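N-acetylglucosaminidase (Paenibacillus barengoltzii, PDB 6INX) belongs to glycoside hydrolase family 18 and probably hydrolyses glycosidic bonds next to N-acetylglucosamine in glycan substrates, as an endo-acting N-acetylglucosaminidase. Local coordinates at residues A[105-110]-A[179-184]; A[32-37]-A[322-327]. One frame throughout, in Å; residues are numbered along the deposited sequence.

How the contacts relate
From the N terminus, following strand 6-12, the chain lays down strand 29-38, which supplies one side of contact 2, then strand 105-109, which meets strand 179-183 in contact 1 after an excursion of 68 residues. It returns only at strand 320-324, where contact 2 closes a loop of 284 residues. Contact 1 thus falls wholly within the larger loop, and the two do not cross. All four strands belong to the barrel wall, and both contacts span its interior rather than joining adjacent strands. They also touch each other: Asp109 OD2 lies 3.4 Å from Phe34 CE1, and Met322 packs against Gln181, Leu182 and Met183, linking the two sets of interior side chains.

Contact 1 of 2, residues A[105-110]-A[179-184]; sequences GVDLDW and FVQLMT
Asp107 and Gln181 mark the closest backbone approach of 105-110 and 179-184, with CA atoms 9.2 Å apart, a gap spanned by side chains because strand 153-159 runs between the two and pairs with both in parallel. Both residues point inward at each other. Asp107 OD1 stands 2.9 Å from Gln181 OE1, yet these are two acceptors and no hydrogen bond joins them; the carboxylate and amide planes are turned 80° apart. Each group owes its placing to other partners. Thr155 holds Asp107 OD1, while Tyr10 and Ser68 both bind OD2, and the Gln181 amide is oriented through NE2, which bonds Asn31 OD1. With three hydroxyls around it, the buried carboxylate has little freedom to rotate.

Asp107, Asp109 and the following Glu111 fit the DxDxE end of the family 18 DxxDxDxE signature, whose first aspartate precedes the segment, on a strand of the TIM barrel. In relatives its glutamate is the general acid and its aspartates assist the substrate-assisted mechanism, so Asp107 and Asp109 probably have comparable roles here.

One step further along, Asp109 meets Met183 more loosely. The methionine runs extended as far as SD and then bends (chi3 -68°), which brings both SD and CE to the carboxylate: Asp109 OD1 is 3.9 Å from Met183 CE, a van der Waals contact. Met183 is also the centre of an inverse gamma turn, in which Thr184 N makes a weak hydrogen bond of 2.8 Å to Leu182 O, and its side chain touches Ala157, Glu111 and Tyr112.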
loop_
_atom_site.group_PDB
_atom_site.type_symbol
_atom_site.label_atom_id
_atom_site.label_comp_id
_atom_site.label_asym_id
_atom_site.label_seq_id
_atom_site.Cartn_x
_atom_site.Cartn_y
_atom_site.Cartn_z
ATOM N N GLY A 105 19.654 0.579 28.353
ATOM C CA GLY A 105 18.871 -0.487 27.764
ATOM C C GLY A 105 19.123 -0.571 26.270
ATOM O O GLY A 105 20.060 0.033 25.743
ATOM N N VAL A 106 18.243 -1.310 25.608
ATOM C CA VAL A 106 18.382 -1.632 24.195
ATOM C C VAL A 106 17.084 -1.308 23.477
ATOM O O VAL A 106 15.991 -1.615 23.969
ATOM C CB VAL A 106 18.751 -3.119 24.000
ATOM C CG1 VAL A 106 18.689 -3.525 22.523
ATOM C CG2 VAL A 106 20.128 -3.388 24.574
ATOM N N ASP A 107 17.207 -0.689 22.315
ATOM C CA ASP A 107 16.096 -0.470 21.398
ATOM C C ASP A 107 16.342 -1.377 20.196
ATOM O O ASP A 107 17.299 -1.165 19.447
ATOM C CB ASP A 107 16.058 0.997 20.969
ATOM C CG ASP A 107 15.089 1.242 19.825
ATOM O OD1 ASP A 107 13.896 0.910 19.986
ATOM O OD2 ASP A 107 15.531 1.756 18.776
ATOM N N LEU A 108 15.485 -2.369 19.985
ATOM C CA LEU A 108 15.674 -3.295 18.874
ATOM C C LEU A 108 15.005 -2.755 17.618
ATOM O O LEU A 108 13.801 -2.475 17.622
ATOM C CB LEU A 108 15.088 -4.663 19.206
ATOM C CG LEU A 108 15.811 -5.806 18.500
ATOM C CD1 LEU A 108 17.159 -6.056 19.160
ATOM C CD2 LEU A 108 14.958 -7.065 18.524
ATOM N N ASP A 109 15.786 -2.636 16.537
ATOM C CA ASP A 109 15.305 -2.064 15.282
ATOM C C ASP A 109 15.474 -3.075 14.146
ATOM O O ASP A 109 16.206 -2.828 13.185
ATOM C CB ASP A 109 16.091 -0.778 14.995
ATOM C CG ASP A 109 15.527 0.017 13.852
ATOM O OD1 ASP A 109 14.391 -0.271 13.426
ATOM O OD2 ASP A 109 16.220 0.948 13.386
ATOM N N TRP A 110 14.818 -4.222 14.264
ATOM C CA TRP A 110 14.779 -5.235 13.214
ATOM C C TRP A 110 13.734 -4.816 12.182
ATOM O O TRP A 110 12.556 -4.656 12.508
ATOM C CB TRP A 110 14.399 -6.566 13.873
ATOM C CG TRP A 110 14.169 -7.766 12.975
ATOM C CD1 TRP A 110 14.289 -7.839 11.613
ATOM C CD2 TRP A 110 13.782 -9.070 13.409
ATOM N NE1 TRP A 110 13.992 -9.112 11.176
ATOM C CE2 TRP A 110 13.678 -9.889 12.260
ATOM C CE3 TRP A 110 13.525 -9.633 14.661
ATOM C CZ2 TRP A 110 13.323 -11.229 12.331
ATOM C CZ3 TRP A 110 13.191 -10.970 14.730
ATOM C CH2 TRP A 110 13.070 -11.751 13.569
ATOM N N PHE A 179 8.212 0.889 25.777
ATOM C CA PHE A 179 7.331 1.510 24.800
ATOM C C PHE A 179 7.676 0.986 23.415
ATOM O O PHE A 179 8.690 0.305 23.216
ATOM C CB PHE A 179 7.337 3.047 24.861
ATOM C CG PHE A 179 8.703 3.681 24.797
ATOM C CD1 PHE A 179 9.304 4.164 25.949
ATOM C CD2 PHE A 179 9.363 3.851 23.589
ATOM C CE1 PHE A 179 10.544 4.779 25.898
ATOM C CE2 PHE A 179 10.608 4.465 23.534
ATOM C CZ PHE A 179 11.196 4.929 24.690
ATOM N N VAL A 180 6.776 1.279 22.473
ATOM C CA VAL A 180 6.898 0.920 21.065
ATOM C C VAL A 180 7.026 2.217 20.283
ATOM O O VAL A 180 6.125 3.062 20.326
ATOM C CB VAL A 180 5.659 0.144 20.588
ATOM C CG1 VAL A 180 5.761 -0.183 19.086
ATOM C CG2 VAL A 180 5.453 -1.107 21.423
ATOM N N GLN A 181 8.123 2.378 19.548
ATOM C CA GLN A 181 8.309 3.558 18.707
ATOM C C GLN A 181 7.801 3.241 17.310
ATOM O O GLN A 181 8.369 2.393 16.617
ATOM C CB GLN A 181 9.779 3.942 18.664
ATOM C CG GLN A 181 10.353 4.221 20.028
ATOM C CD GLN A 181 11.837 4.399 19.970
ATOM O OE1 GLN A 181 12.574 3.439 19.731
ATOM N NE2 GLN A 181 12.296 5.628 20.170
ATOM N N LEU A 182 6.741 3.917 16.888
ATOM C CA LEU A 182 6.215 3.725 15.546
ATOM C C LEU A 182 6.999 4.605 14.588
ATOM O O LEU A 182 7.018 5.836 14.725
ATOM C CB LEU A 182 4.723 4.054 15.476
ATOM C CG LEU A 182 3.807 3.335 16.453
ATOM C CD1 LEU A 182 2.361 3.739 16.171
ATOM C CD2 LEU A 182 4.018 1.837 16.336
ATOM N N MET A 183 7.639 3.977 13.609
ATOM C CA MET A 183 8.427 4.720 12.630
ATOM C C MET A 183 7.468 5.314 11.599
ATOM O O MET A 183 7.345 4.844 10.464
ATOM C CB MET A 183 9.470 3.814 11.992
ATOM C CG MET A 183 10.646 3.520 12.934
ATOM S SD MET A 183 11.938 2.529 12.167
ATOM C CE MET A 183 11.034 1.002 12.003
ATOM N N THR A 184 6.764 6.368 12.031
ATOM C CA THR A 184 5.807 7.072 11.167
ATOM C C THR A 184 6.536 8.082 10.270
ATOM O O THR A 184 6.259 9.285 10.246
ATOM C CB THR A 184 4.664 7.688 11.972
ATOM O OG1 THR A 184 5.184 8.571 12.977
ATOM C CG2 THR A 184 3.821 6.606 12.635
#

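Contact 2 of 2, residues A[32-37]-A[322-327]; sequences IAFGHV and MFWEYG
Phe34 and Trp324 carry this contact through aromatic packing, assisted by Ala33. Their side chains come from opposite directions and meet obliquely, through CZ and CE2 of the phenyl ring: Phe34 CZ lies 3.5 Å from Trp324 CZ3, and Phe34 CE2 is 3.6 Å from Trp324 CH2. The phenyl ring and the six-membered ring of the indole are inclined by only 15°, but their centroids are 5.5 Å apart, so the planes are slid past each other and overlap very little. Trp324 extends this far because its CG is anti to the backbone N (chi1 179°), which carries the benzo end of the indole across to the other strand.

The aliphatic contacts fill in around the pair. Ala33 CB sits 4.0 Å from Trp324 CZ3 and also lies over the centre of one face of the Phe34 ring; Glu325 CB lies over one face of the indole, offset from its centre. With a smaller side chain at Phe34, such as an alanine, Trp324 CZ3 and CH2 would probably lose the phenyl ring they pack on, leaving the indole less firmly held there.

No hydrogen bond crosses between the two segments. Glu325 OE1 accepts Gly327 N at 2.9 Å from above the carboxylate plane, while OE2 is bonded by Ser12 N and His15 ND1.

Both Phe34 and Glu325 follow cis peptide bonds, consistent with the non-proline cis linkages known in family 18, where the tryptophan of the last barrel strand commonly floors the sugar-binding cleft. Strand 6-12 lies between strands 29-38 and 320-324 and pairs in parallel with both; its Tyr10 meets the indole, Tyr185 packs on Trp324 from a loop, and Phe34 rests on Ser68 of strand 64-70.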
loop_
_atom_site.group_PDB
_atom_site.type_symbol
_atom_site.label_atom_id
_atom_site.label_comp_id
_atom_site.label_asym_id
_atom_site.label_seq_id
_atom_site.Cartn_x
_atom_site.Cartn_y
_atom_site.Cartn_z
ATOM N N ILE A 32 20.993 5.410 20.474
ATOM C CA ILE A 32 22.279 5.473 19.786
ATOM C C ILE A 32 22.259 4.523 18.593
ATOM O O ILE A 32 22.064 3.319 18.758
ATOM C CB ILE A 32 23.424 5.112 20.738
ATOM C CG1 ILE A 32 23.485 6.089 21.906
ATOM C CG2 ILE A 32 24.746 5.147 19.984
ATOM C CD1 ILE A 32 24.587 5.740 22.891
ATOM N N ALA A 33 22.520 5.050 17.397
ATOM C CA ALA A 33 22.450 4.274 16.158
ATOM C C ALA A 33 23.856 4.034 15.613
ATOM O O ALA A 33 24.595 4.998 15.381
ATOM C CB ALA A 33 21.639 5.062 15.129
ATOM N N PHE A 34 24.234 2.768 15.385
ATOM C CA PHE A 34 23.460 1.543 15.662
ATOM C C PHE A 34 24.456 0.462 16.070
ATOM O O PHE A 34 25.535 0.366 15.479
ATOM C CB PHE A 34 22.841 0.981 14.380
ATOM C CG PHE A 34 21.588 1.663 13.922
ATOM C CD1 PHE A 34 20.429 1.598 14.678
ATOM C CD2 PHE A 34 21.549 2.321 12.697
ATOM C CE1 PHE A 34 19.262 2.213 14.236
ATOM C CE2 PHE A 34 20.380 2.931 12.253
ATOM C CZ PHE A 34 19.241 2.870 13.022
ATOM N N GLY A 35 24.091 -0.392 17.018
ATOM C CA GLY A 35 24.746 -1.680 17.118
ATOM C C GLY A 35 24.309 -2.603 15.997
ATOM O O GLY A 35 23.289 -2.387 15.341
ATOM N N HIS A 36 25.117 -3.631 15.740
ATOM C CA HIS A 36 24.826 -4.614 14.703
ATOM C C HIS A 36 24.774 -6.011 15.312
ATOM O O HIS A 36 25.168 -6.217 16.458
ATOM C CB HIS A 36 25.874 -4.558 13.587
ATOM C CG HIS A 36 26.004 -3.209 12.955
ATOM N ND1 HIS A 36 27.197 -2.741 12.446
ATOM C CD2 HIS A 36 25.096 -2.226 12.752
ATOM C CE1 HIS A 36 27.016 -1.528 11.955
ATOM N NE2 HIS A 36 25.752 -1.191 12.129
ATOM N N VAL A 37 24.277 -6.972 14.532
ATOM C CA VAL A 37 24.166 -8.366 14.958
ATOM C C VAL A 37 25.145 -9.196 14.139
ATOM O O VAL A 37 25.098 -9.185 12.902
ATOM C CB VAL A 37 22.734 -8.907 14.801
ATOM C CG1 VAL A 37 22.696 -10.414 15.106
ATOM C CG2 VAL A 37 21.775 -8.153 15.718
ATOM N N MET A 322 9.389 10.436 18.957
ATOM C CA MET A 322 10.798 10.233 18.662
ATOM C C MET A 322 11.121 10.814 17.292
ATOM O O MET A 322 10.228 11.040 16.464
ATOM C CB MET A 322 11.191 8.749 18.742
ATOM C CG MET A 322 10.484 7.868 17.740
ATOM S SD MET A 322 11.328 7.878 16.150
ATOM C CE MET A 322 10.558 6.432 15.409
ATOM N N PHE A 323 12.406 11.054 17.042
ATOM C CA PHE A 323 12.810 11.606 15.757
ATOM C C PHE A 323 14.063 10.939 15.205
ATOM O O PHE A 323 14.944 10.495 15.949
ATOM C CB PHE A 323 12.982 13.132 15.805
ATOM C CG PHE A 323 14.084 13.608 16.715
ATOM C CD1 PHE A 323 15.398 13.681 16.267
ATOM C CD2 PHE A 323 13.796 14.034 18.004
ATOM C CE1 PHE A 323 16.412 14.144 17.107
ATOM C CE2 PHE A 323 14.798 14.505 18.838
ATOM C CZ PHE A 323 16.103 14.563 18.387
ATOM N N TRP A 324 14.120 10.876 13.880
ATOM C CA TRP A 324 15.312 10.498 13.128
ATOM C C TRP A 324 15.673 11.697 12.265
ATOM O O TRP A 324 14.839 12.136 11.464
ATOM C CB TRP A 324 15.028 9.304 12.205
ATOM C CG TRP A 324 16.254 8.945 11.411
ATOM C CD1 TRP A 324 16.679 9.509 10.238
ATOM C CD2 TRP A 324 17.259 8.003 11.789
ATOM N NE1 TRP A 324 17.869 8.948 9.853
ATOM C CE2 TRP A 324 18.251 8.025 10.792
ATOM C CE3 TRP A 324 17.409 7.137 12.871
ATOM C CZ2 TRP A 324 19.378 7.211 10.844
ATOM C CZ3 TRP A 324 18.521 6.331 12.922
ATOM C CH2 TRP A 324 19.498 6.377 11.916
ATOM N N GLU A 325 16.888 12.241 12.406
ATOM C CA GLU A 325 17.940 11.892 13.365
ATOM C C GLU A 325 18.606 13.227 13.758
ATOM O O GLU A 325 18.524 14.204 13.009
ATOM C CB GLU A 325 18.955 10.957 12.694
ATOM C CG GLU A 325 20.134 10.509 13.573
ATOM C CD GLU A 325 21.330 11.445 13.457
ATOM O OE1 GLU A 325 21.390 12.214 12.478
ATOM O OE2 GLU A 325 22.216 11.427 14.345
ATOM N N TYR A 326 19.277 13.254 14.917
ATOM C CA TYR A 326 19.789 14.496 15.506
ATOM C C TYR A 326 20.578 15.357 14.517
ATOM O O TYR A 326 20.372 16.578 14.441
ATOM C CB TYR A 326 20.648 14.136 16.717
ATOM C CG TYR A 326 21.490 15.257 17.283
ATOM C CD1 TYR A 326 20.995 16.102 18.260
ATOM C CD2 TYR A 326 22.796 15.443 16.854
ATOM C CE1 TYR A 326 21.784 17.122 18.788
ATOM C CE2 TYR A 326 23.583 16.449 17.367
ATOM C CZ TYR A 326 23.072 17.283 18.332
ATOM O OH TYR A 326 23.873 18.282 18.837
ATOM N N GLY A 327 21.496 14.754 13.771
ATOM C CA GLY A 327 22.369 15.481 12.867
ATOM C C GLY A 327 21.733 16.011 11.601
ATOM O O GLY A 327 22.383 16.742 10.846
#